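Local structure of uncharacterized conserved protein YiiM (Geobacillus stearothermophilus, 5YHH) at residues 79-89 and 131-141; 100-110 and 166-177. The protein is a MOSC-domain protein linked to hydroxylaminopurine resistance and probably acts as an oxidoreductase that binds a molybdenum cofactor. All blocks are in the same frame, centred on the assembly; numbering follows the deposited sequence.

Interaction 1: 79-89 and 131-141; sequences RYGRPFTAGAF and KHQLPDLPKAI
The backbones of Tyr80 and Leu134 stay 9.0 Å apart between their CA atoms; Tyr80 ends helix 71-80 and Leu134 comes just after helix 127-132, so side chains bridge the gap. In this part of the MOSC domain, the loop after helix 71-80 packs on the connection between helices 127-132 and 137-144. A Schellman motif with Gln133 at C-prime ends the first of these. Leu134 CD1 sits over the centre of the Tyr80 ring, a CH-pi contact of 3.6 Å to the centroid. Tyr80 OH donates to Asp136 OD1 at 2.7 Å, meeting it from above the carboxylate plane. Asp136 OD2 forms a long salt bridge of 3.3 Å with Arg79 NH1, and a water also joins these two atoms. Ala140 CB lies over one face of that guanidinium. Arg82 bends at chi3 (72°), which brings its guanidinium over Leu134. Arg82 NH1 donates to His132 O at 2.8 Å, on a lone pair in the carbonyl plane. Phe84 CE2 lies over the centre of the His132 ring, with the two planes at 41°. Lys131 reaches Asp32 in a salt bridge. His132 NE2 donates to Ala88 O at 2.7 Å, with the oxygen near the imidazole plane and an N-H...O angle of 162°.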
loop_
_atom_site.group_PDB
_atom_site.type_symbol
_atom_site.label_atom_id
_atom_site.label_comp_id
_atom_site.label_asym_id
_atom_site.label_seq_id
_atom_site.Cartn_x
_atom_site.Cartn_y
_atom_site.Cartn_z
ATOM N N ARG A 79 8.710 12.897 -14.278
ATOM C CA ARG A 79 7.455 13.573 -14.679
ATOM C C ARG A 79 7.363 14.995 -14.161
ATOM O O ARG A 79 6.928 15.891 -14.896
ATOM C CB ARG A 79 6.218 12.820 -14.196
ATOM C CG ARG A 79 4.943 13.561 -14.615
ATOM C CD ARG A 79 3.670 13.168 -13.934
ATOM N NE ARG A 79 2.914 12.177 -14.683
ATOM C CZ ARG A 79 1.650 12.233 -15.093
ATOM N NH1 ARG A 79 0.836 13.274 -14.923
ATOM N NH2 ARG A 79 1.179 11.167 -15.709
ATOM N N TYR A 80 7.716 15.222 -12.901
ATOM C CA TYR A 80 7.474 16.539 -12.291
ATOM C C TYR A 80 8.695 17.434 -12.088
ATOM O O TYR A 80 8.534 18.608 -11.696
ATOM C CB TYR A 80 6.724 16.404 -10.960
ATOM C CG TYR A 80 5.337 15.867 -11.116
ATOM C CD1 TYR A 80 4.327 16.647 -11.702
ATOM C CD2 TYR A 80 5.014 14.593 -10.675
ATOM C CE1 TYR A 80 3.028 16.147 -11.841
ATOM C CE2 TYR A 80 3.727 14.094 -10.820
ATOM C CZ TYR A 80 2.740 14.872 -11.381
ATOM O OH TYR A 80 1.474 14.338 -11.520
ATOM N N GLY A 81 9.889 16.930 -12.382
ATOM C CA GLY A 81 11.100 17.748 -12.290
ATOM C C GLY A 81 11.463 18.206 -10.873
ATOM O O GLY A 81 11.931 19.324 -10.649
ATOM N N ARG A 82 11.272 17.344 -9.899
ATOM C CA ARG A 82 11.578 17.687 -8.521
ATOM C C ARG A 82 11.821 16.372 -7.781
ATOM O O ARG A 82 11.387 15.324 -8.263
ATOM C CB ARG A 82 10.391 18.427 -7.910
ATOM C CG ARG A 82 9.225 17.508 -7.664
ATOM C CD ARG A 82 8.137 18.171 -6.852
ATOM N NE ARG A 82 7.426 19.184 -7.630
ATOM C CZ ARG A 82 6.317 19.795 -7.200
ATOM N NH1 ARG A 82 5.826 19.531 -5.978
ATOM N NH2 ARG A 82 5.716 20.684 -7.977
ATOM N N PRO A 83 12.473 16.427 -6.606
ATOM C CA PRO A 83 12.767 15.169 -5.906
ATOM C C PRO A 83 11.562 14.476 -5.290
ATOM O O PRO A 83 10.636 15.164 -4.830
ATOM C CB PRO A 83 13.726 15.575 -4.768
ATOM C CG PRO A 83 14.030 17.003 -4.957
ATOM C CD PRO A 83 13.132 17.597 -5.999
ATOM N N PHE A 84 11.607 13.140 -5.248
ATOM C CA PHE A 84 10.670 12.340 -4.455
ATOM C C PHE A 84 11.496 11.290 -3.752
ATOM O O PHE A 84 12.152 10.466 -4.423
ATOM C CB PHE A 84 9.626 11.665 -5.344
ATOM C CG PHE A 84 8.582 12.622 -5.932
ATOM C CD1 PHE A 84 8.870 13.418 -7.006
ATOM C CD2 PHE A 84 7.297 12.641 -5.441
ATOM C CE1 PHE A 84 7.938 14.260 -7.534
ATOM C CE2 PHE A 84 6.356 13.510 -5.984
ATOM C CZ PHE A 84 6.674 14.304 -7.021
ATOM N N THR A 85 11.547 11.368 -2.417
ATOM C CA THR A 85 12.348 10.464 -1.596
ATOM C C THR A 85 11.409 9.868 -0.554
ATOM O O THR A 85 10.191 10.161 -0.521
ATOM C CB THR A 85 13.543 11.223 -0.956
ATOM O OG1 THR A 85 13.024 12.328 -0.202
ATOM C CG2 THR A 85 14.478 11.785 -2.056
ATOM N N ALA A 86 11.971 9.010 0.271
ATOM C CA ALA A 86 11.214 8.206 1.180
ATOM C C ALA A 86 10.234 9.051 1.991
ATOM O O ALA A 86 10.579 10.090 2.543
ATOM C CB ALA A 86 12.205 7.388 2.102
ATOM N N GLY A 87 8.982 8.621 2.019
ATOM C CA GLY A 87 7.927 9.337 2.752
ATOM C C GLY A 87 7.063 10.212 1.842
ATOM O O GLY A 87 6.000 10.709 2.229
ATOM N N ALA A 88 7.496 10.359 0.605
ATOM C CA ALA A 88 6.849 11.272 -0.331
ATOM C C ALA A 88 5.382 10.890 -0.595
ATOM O O ALA A 88 4.555 11.769 -0.884
ATOM C CB ALA A 88 7.682 11.331 -1.643
ATOM N N PHE A 89 5.043 9.596 -0.515
ATOM C CA PHE A 89 3.636 9.160 -0.717
ATOM C C PHE A 89 2.876 8.863 0.549
ATOM O O PHE A 89 1.770 8.289 0.529
ATOM C CB PHE A 89 3.539 8.021 -1.747
ATOM C CG PHE A 89 3.738 8.525 -3.169
ATOM C CD1 PHE A 89 4.869 9.219 -3.511
ATOM C CD2 PHE A 89 2.753 8.374 -4.123
ATOM C CE1 PHE A 89 4.999 9.768 -4.799
ATOM C CE2 PHE A 89 2.918 8.904 -5.407
ATOM C CZ PHE A 89 4.022 9.588 -5.723
ATOM N N LYS A 131 -0.191 17.698 -0.429
ATOM C CA LYS A 131 1.203 17.589 0.019
ATOM C C LYS A 131 2.194 18.150 -0.994
ATOM O O LYS A 131 3.115 18.893 -0.639
ATOM C CB LYS A 131 1.544 16.132 0.318
ATOM C CG LYS A 131 2.938 15.871 0.952
ATOM C CD LYS A 131 3.043 14.403 1.266
ATOM C CE LYS A 131 4.462 13.967 1.608
ATOM N NZ LYS A 131 5.057 14.765 2.712
ATOM N N HIS A 132 2.017 17.768 -2.249
ATOM C CA HIS A 132 2.945 18.145 -3.316
ATOM C C HIS A 132 2.465 19.342 -4.120
ATOM O O HIS A 132 3.169 19.844 -5.020
ATOM C CB HIS A 132 3.185 16.927 -4.201
ATOM C CG HIS A 132 3.858 15.810 -3.480
ATOM N ND1 HIS A 132 5.155 15.897 -3.027
ATOM C CD2 HIS A 132 3.381 14.623 -3.030
ATOM C CE1 HIS A 132 5.472 14.788 -2.372
ATOM N NE2 HIS A 132 4.421 13.989 -2.380
ATOM N N GLN A 133 1.254 19.812 -3.814
ATOM C CA GLN A 133 0.626 20.866 -4.606
ATOM C C GLN A 133 0.613 20.465 -6.093
ATOM O O GLN A 133 1.020 21.234 -6.968
ATOM C CB GLN A 133 1.337 22.221 -4.417
ATOM C CG GLN A 133 1.190 22.830 -2.996
ATOM C CD GLN A 133 0.775 24.324 -3.001
ATOM O OE1 GLN A 133 0.479 24.927 -4.053
ATOM N NE2 GLN A 133 0.729 24.916 -1.806
ATOM N N LEU A 134 0.159 19.236 -6.341
ATOM C CA LEU A 134 0.057 18.681 -7.674
ATOM C C LEU A 134 -1.349 18.139 -7.888
ATOM O O LEU A 134 -1.632 16.980 -7.573
ATOM C CB LEU A 134 1.097 17.579 -7.859
ATOM C CG LEU A 134 2.567 18.026 -7.979
ATOM C CD1 LEU A 134 3.481 16.767 -7.953
ATOM C CD2 LEU A 134 2.803 18.898 -9.202
ATOM N N PRO A 135 -2.254 18.977 -8.397
ATOM C CA PRO A 135 -3.634 18.488 -8.533
ATOM C C PRO A 135 -3.832 17.279 -9.447
ATOM O O PRO A 135 -4.852 16.588 -9.330
ATOM C CB PRO A 135 -4.410 19.700 -9.114
ATOM C CG PRO A 135 -3.496 20.851 -9.101
ATOM C CD PRO A 135 -2.112 20.413 -8.727
ATOM N N ASP A 136 -2.908 17.029 -10.379
ATOM C CA ASP A 136 -3.108 15.900 -11.278
ATOM C C ASP A 136 -2.465 14.615 -10.755
ATOM O O ASP A 136 -2.560 13.589 -11.407
ATOM C CB ASP A 136 -2.679 16.208 -12.711
ATOM C CG ASP A 136 -1.168 16.130 -12.908
ATOM O OD1 ASP A 136 -0.396 16.234 -11.934
ATOM O OD2 ASP A 136 -0.748 15.990 -14.072
ATOM N N LEU A 137 -1.791 14.669 -9.609
ATOM C CA LEU A 137 -1.109 13.481 -9.073
ATOM C C LEU A 137 -2.037 12.248 -8.795
ATOM O O LEU A 137 -1.711 11.121 -9.179
ATOM C CB LEU A 137 -0.249 13.870 -7.851
ATOM C CG LEU A 137 0.563 12.780 -7.172
ATOM C CD1 LEU A 137 1.374 12.034 -8.244
ATOM C CD2 LEU A 137 1.439 13.324 -6.041
ATOM N N PRO A 138 -3.219 12.451 -8.167
ATOM C CA PRO A 138 -4.082 11.272 -7.990
ATOM C C PRO A 138 -4.513 10.619 -9.342
ATOM O O PRO A 138 -4.506 9.393 -9.487
ATOM C CB PRO A 138 -5.311 11.843 -7.221
ATOM C CG PRO A 138 -4.764 13.022 -6.447
ATOM C CD PRO A 138 -3.654 13.603 -7.351
ATOM N N LYS A 139 -4.866 11.434 -10.330
ATOM C CA LYS A 139 -5.173 10.932 -11.652
ATOM C C LYS A 139 -3.982 10.185 -12.243
ATOM O O LYS A 139 -4.131 9.073 -12.738
ATOM C CB LYS A 139 -5.572 12.092 -12.586
ATOM C CG LYS A 139 -5.955 11.669 -13.989
ATOM C CD LYS A 139 -6.348 12.930 -14.844
ATOM C CE LYS A 139 -5.099 13.673 -15.328
ATOM N NZ LYS A 139 -5.337 15.100 -15.776
ATOM N N ALA A 140 -2.796 10.770 -12.160
ATOM C CA ALA A 140 -1.581 10.088 -12.626
ATOM C C ALA A 140 -1.341 8.735 -11.951
ATOM O O ALA A 140 -0.895 7.777 -12.584
ATOM C CB ALA A 140 -0.344 10.990 -12.447
ATOM N N ILE A 141 -1.588 8.669 -10.659
ATOM C CA ILE A 141 -1.431 7.387 -9.940
ATOM C C ILE A 141 -2.412 6.351 -10.503
ATOM O O ILE A 141 -2.010 5.240 -10.825
ATOM C CB ILE A 141 -1.605 7.560 -8.413
ATOM C CG1 ILE A 141 -0.427 8.349 -7.833
ATOM C CG2 ILE A 141 -1.728 6.187 -7.706
ATOM C CD1 ILE A 141 -0.687 8.915 -6.442
HETATM O O HOH W 1 1.817 15.778 -15.093
HETATM O O HOH W 2 6.807 17.905 -3.746
HETATM O O HOH W 3 3.468 22.272 -7.436
HETATM O O HOH W 4 6.396 13.033 4.161
#

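Interaction 2: 100-110 and 166-177; sequences EDDVCLGDIYV and VLVERGVGALSI
A classic beta bulge marks the antiparallel pairing of strand 108-111 with strand 165-169, at one edge of the main sheet. Val168 and Glu169 both face Ile108, and Ile108 O accepts from Val168 N at 2.8 Å and from Glu169 N at 3.3 Å. Val110 and Val166 exchange two backbone bonds farther along. Leu167 CD1 lies over the Tyr109 ring, offset toward its rim, 3.5 Å from CZ. Asp107 ties the turn 104-107 to the chain that leaves the strand. Asp107 OD1 takes Gly171 N at 2.8 Å on the anti lone pair, nearly straight at 172°. Asp107 OD2 accepts from Cys104 N at 2.8 Å, from above the carboxylate plane. Asp107 OD2 also forms a salt bridge with Arg170 NH1 at 3.0 Å. Arg170 folds back at chi2 (64°) and chi3 (75°), which lays its guanidinium beside the carboxylate. Gly171 CA makes a CA-H...O contact of 3.2 Å with Leu105 O, leaving no room for a side chain. Within this turn Leu105 N donates to Leu175 O, and just before it Val103 O accepts from Ile177 N. Ser176 OG then caps Tyr179 N. This is an N-cap, here starting helix 177-185, which leads into the three-helix domain of YiiM-like proteins.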
loop_
_atom_site.group_PDB
_atom_site.type_symbol
_atom_site.label_atom_id
_atom_site.label_comp_id
_atom_site.label_asym_id
_atom_site.label_seq_id
_atom_site.Cartn_x
_atom_site.Cartn_y
_atom_site.Cartn_z
ATOM N N GLU A 100 3.876 -3.382 -7.887
ATOM C CA GLU A 100 2.477 -3.831 -7.978
ATOM C C GLU A 100 2.296 -5.035 -8.923
ATOM O O GLU A 100 1.334 -5.780 -8.801
ATOM C CB GLU A 100 1.576 -2.675 -8.436
ATOM C CG GLU A 100 1.521 -1.486 -7.461
ATOM C CD GLU A 100 2.692 -0.489 -7.638
ATOM O OE1 GLU A 100 3.637 -0.785 -8.433
ATOM O OE2 GLU A 100 2.686 0.573 -6.966
ATOM N N ASP A 101 3.228 -5.230 -9.859
ATOM C CA ASP A 101 3.178 -6.356 -10.800
ATOM C C ASP A 101 3.623 -7.667 -10.157
ATOM O O ASP A 101 3.238 -8.733 -10.613
ATOM C CB ASP A 101 4.093 -6.122 -12.021
ATOM C CG ASP A 101 3.562 -5.079 -12.972
ATOM O OD1 ASP A 101 2.352 -5.065 -13.301
ATOM O OD2 ASP A 101 4.402 -4.282 -13.433
ATOM N N ASP A 102 4.447 -7.578 -9.115
ATOM C CA ASP A 102 5.061 -8.748 -8.483
ATOM C C ASP A 102 4.382 -9.120 -7.161
ATOM O O ASP A 102 4.551 -10.239 -6.705
ATOM C CB ASP A 102 6.504 -8.461 -8.113
ATOM C CG ASP A 102 7.357 -8.055 -9.302
ATOM O OD1 ASP A 102 7.158 -8.621 -10.421
ATOM O OD2 ASP A 102 8.212 -7.145 -9.088
ATOM N N VAL A 103 3.692 -8.180 -6.528
ATOM C CA VAL A 103 3.074 -8.428 -5.227
ATOM C C VAL A 103 1.620 -8.850 -5.452
ATOM O O VAL A 103 0.889 -8.225 -6.241
ATOM C CB VAL A 103 3.139 -7.166 -4.366
ATOM C CG1 VAL A 103 2.323 -7.323 -3.067
ATOM C CG2 VAL A 103 4.579 -6.810 -4.082
ATOM N N CYS A 104 1.203 -9.893 -4.743
ATOM C CA CYS A 104 -0.136 -10.449 -4.896
ATOM C C CYS A 104 -0.974 -10.313 -3.643
ATOM O O CYS A 104 -0.464 -10.332 -2.526
ATOM C CB CYS A 104 -0.062 -11.927 -5.299
ATOM S SG CYS A 104 0.595 -12.148 -6.964
ATOM N N LEU A 105 -2.272 -10.207 -3.844
ATOM C CA LEU A 105 -3.215 -10.176 -2.751
ATOM C C LEU A 105 -3.023 -11.470 -1.973
ATOM O O LEU A 105 -2.896 -12.540 -2.570
ATOM C CB LEU A 105 -4.624 -10.083 -3.308
ATOM C CG LEU A 105 -5.776 -10.138 -2.298
ATOM C CD1 LEU A 105 -5.698 -8.957 -1.306
ATOM C CD2 LEU A 105 -7.060 -10.142 -3.120
ATOM N N GLY A 106 -2.904 -11.361 -0.660
ATOM C CA GLY A 106 -2.730 -12.530 0.180
ATOM C C GLY A 106 -1.304 -12.952 0.434
ATOM O O GLY A 106 -1.085 -13.810 1.285
ATOM N N ASP A 107 -0.331 -12.365 -0.273
ATOM C CA ASP A 107 1.080 -12.672 -0.025
ATOM C C ASP A 107 1.360 -12.410 1.441
ATOM O O ASP A 107 0.953 -11.381 1.988
ATOM C CB ASP A 107 2.039 -11.755 -0.797
ATOM C CG ASP A 107 2.184 -12.081 -2.289
ATOM O OD1 ASP A 107 1.646 -13.074 -2.805
ATOM O OD2 ASP A 107 2.873 -11.275 -2.973
ATOM N N ILE A 108 2.085 -13.334 2.065
ATOM C CA ILE A 108 2.567 -13.165 3.423
ATOM C C ILE A 108 4.077 -12.989 3.417
ATOM O O ILE A 108 4.816 -13.798 2.800
ATOM C CB ILE A 108 2.152 -14.374 4.299
ATOM C CG1 ILE A 108 0.629 -14.493 4.289
ATOM C CG2 ILE A 108 2.693 -14.211 5.720
ATOM C CD1 ILE A 108 0.035 -15.697 5.077
ATOM N N TYR A 109 4.547 -11.955 4.112
ATOM C CA TYR A 109 5.991 -11.653 4.182
ATOM C C TYR A 109 6.435 -11.630 5.645
ATOM O O TYR A 109 5.675 -11.207 6.529
ATOM C CB TYR A 109 6.324 -10.290 3.580
ATOM C CG TYR A 109 6.041 -10.207 2.095
ATOM C CD1 TYR A 109 4.779 -9.920 1.637
ATOM C CD2 TYR A 109 7.057 -10.428 1.152
ATOM C CE1 TYR A 109 4.509 -9.828 0.261
ATOM C CE2 TYR A 109 6.797 -10.372 -0.225
ATOM C CZ TYR A 109 5.509 -10.077 -0.660
ATOM O OH TYR A 109 5.204 -10.016 -2.010
ATOM N N VAL A 110 7.655 -12.095 5.893
ATOM C CA VAL A 110 8.305 -11.860 7.177
ATOM C C VAL A 110 9.054 -10.538 7.032
ATOM O O VAL A 110 9.738 -10.300 6.032
ATOM C CB VAL A 110 9.287 -12.977 7.583
ATOM C CG1 VAL A 110 10.021 -12.594 8.863
ATOM C CG2 VAL A 110 8.562 -14.278 7.856
ATOM N N VAL A 166 10.679 -10.968 3.302
ATOM C CA VAL A 166 10.848 -12.302 2.767
ATOM C C VAL A 166 9.480 -12.921 2.534
ATOM O O VAL A 166 8.687 -13.089 3.465
ATOM C CB VAL A 166 11.644 -13.221 3.763
ATOM C CG1 VAL A 166 11.857 -14.626 3.176
ATOM C CG2 VAL A 166 12.989 -12.584 4.153
ATOM N N LEU A 167 9.207 -13.276 1.288
ATOM C CA LEU A 167 7.955 -13.906 0.949
ATOM C C LEU A 167 7.934 -15.276 1.559
ATOM O O LEU A 167 8.817 -16.065 1.297
ATOM C CB LEU A 167 7.793 -14.006 -0.569
ATOM C CG LEU A 167 6.460 -14.582 -1.040
ATOM C CD1 LEU A 167 5.281 -13.602 -0.726
ATOM C CD2 LEU A 167 6.535 -14.907 -2.533
ATOM N N VAL A 168 6.943 -15.561 2.389
ATOM C CA VAL A 168 6.813 -16.895 2.943
ATOM C C VAL A 168 5.609 -17.644 2.399
ATOM O O VAL A 168 5.582 -18.864 2.457
ATOM C CB VAL A 168 6.822 -16.898 4.511
ATOM C CG1 VAL A 168 8.261 -16.604 5.014
ATOM C CG2 VAL A 168 5.833 -15.909 5.079
ATOM N N GLU A 169 4.615 -16.946 1.872
ATOM C CA GLU A 169 3.519 -17.605 1.159
ATOM C C GLU A 169 2.924 -16.721 0.056
ATOM O O GLU A 169 2.542 -15.590 0.316
ATOM C CB GLU A 169 2.430 -18.037 2.141
ATOM C CG GLU A 169 1.268 -18.764 1.473
ATOM C CD GLU A 169 0.266 -19.336 2.465
ATOM O OE1 GLU A 169 -0.462 -18.553 3.112
ATOM O OE2 GLU A 169 0.207 -20.573 2.568
ATOM N N ARG A 170 2.883 -17.239 -1.171
ATOM C CA ARG A 170 2.257 -16.546 -2.289
ATOM C C ARG A 170 0.744 -16.540 -2.118
ATOM O O ARG A 170 0.141 -17.583 -1.900
ATOM C CB ARG A 170 2.633 -17.207 -3.627
ATOM C CG ARG A 170 1.967 -16.588 -4.885
ATOM C CD ARG A 170 2.394 -15.159 -5.135
ATOM N NE ARG A 170 3.736 -15.081 -5.678
ATOM C CZ ARG A 170 4.511 -13.994 -5.679
ATOM N NH1 ARG A 170 4.120 -12.818 -5.165
ATOM N NH2 ARG A 170 5.717 -14.096 -6.209
ATOM N N GLY A 171 0.136 -15.362 -2.199
ATOM C CA GLY A 171 -1.320 -15.240 -2.099
ATOM C C GLY A 171 -1.976 -16.199 -3.064
ATOM O O GLY A 171 -1.524 -16.360 -4.187
ATOM N N VAL A 172 -3.018 -16.875 -2.603
ATOM C CA VAL A 172 -3.711 -17.863 -3.405
ATOM C C VAL A 172 -4.327 -17.195 -4.604
ATOM O O VAL A 172 -4.876 -16.088 -4.495
ATOM C CB VAL A 172 -4.804 -18.570 -2.599
ATOM C CG1 VAL A 172 -5.588 -19.491 -3.508
ATOM C CG2 VAL A 172 -4.173 -19.341 -1.446
ATOM N N GLY A 173 -4.191 -17.847 -5.760
ATOM C CA GLY A 173 -4.611 -17.280 -7.039
ATOM C C GLY A 173 -3.577 -16.356 -7.686
ATOM O O GLY A 173 -3.700 -16.037 -8.864
ATOM N N ALA A 174 -2.560 -15.934 -6.928
ATOM C CA ALA A 174 -1.511 -15.078 -7.452
ATOM C C ALA A 174 -2.148 -13.924 -8.217
ATOM O O ALA A 174 -1.912 -13.775 -9.400
ATOM C CB ALA A 174 -0.580 -15.895 -8.361
ATOM N N LEU A 175 -3.028 -13.178 -7.556
ATOM C CA LEU A 175 -3.668 -11.995 -8.142
ATOM C C LEU A 175 -2.864 -10.737 -7.786
ATOM O O LEU A 175 -2.800 -10.346 -6.624
ATOM C CB LEU A 175 -5.076 -11.815 -7.602
ATOM C CG LEU A 175 -6.001 -13.038 -7.644
ATOM C CD1 LEU A 175 -7.335 -12.692 -6.991
ATOM C CD2 LEU A 175 -6.213 -13.568 -9.039
ATOM N N SER A 176 -2.255 -10.105 -8.777
ATOM C CA SER A 176 -1.302 -9.033 -8.493
ATOM C C SER A 176 -2.045 -7.781 -8.098
ATOM O O SER A 176 -3.195 -7.625 -8.449
ATOM C CB SER A 176 -0.388 -8.766 -9.683
ATOM O OG SER A 176 -1.107 -8.322 -10.797
ATOM N N ILE A 177 -1.401 -6.897 -7.353
ATOM C CA ILE A 177 -2.006 -5.586 -7.086
ATOM C C ILE A 177 -2.250 -4.846 -8.422
ATOM O O ILE A 177 -3.250 -4.153 -8.567
ATOM C CB ILE A 177 -1.118 -4.741 -6.137
ATOM C CG1 ILE A 177 -1.049 -5.404 -4.751
ATOM C CG2 ILE A 177 -1.575 -3.260 -6.087
ATOM C CD1 ILE A 177 -2.366 -5.433 -4.007
HETATM O O HOH W 5 0.863 -8.346 -12.801
HETATM O O HOH W 6 -3.651 -13.528 -4.888
#

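How the interactions relate
Interactions 1 and 2 lie on opposite sides of the chain's centre. Their own centres are 26 Å apart, and their nearest atoms are about 7 Å apart without touching. Along the chain their segments alternate, so the two contacts interlock in sequence. Interaction 1 joins helical and loop parts of the MOSC domain. Interaction 2 closes the edge of the main sheet and leads toward the C-terminal helices. Helix 71-80 connects them: residues 79-80 end it in interaction 1, while its His72 bonds Glu100 of interaction 2. Cys125, seen as cysteinesulfonic acid, may mark the putative molybdenum cofactor site, as MOSC proteins have a conserved cysteine. Its neighbour Pro124 touches Pro138 and Ile141, which would put interaction 1 near that site.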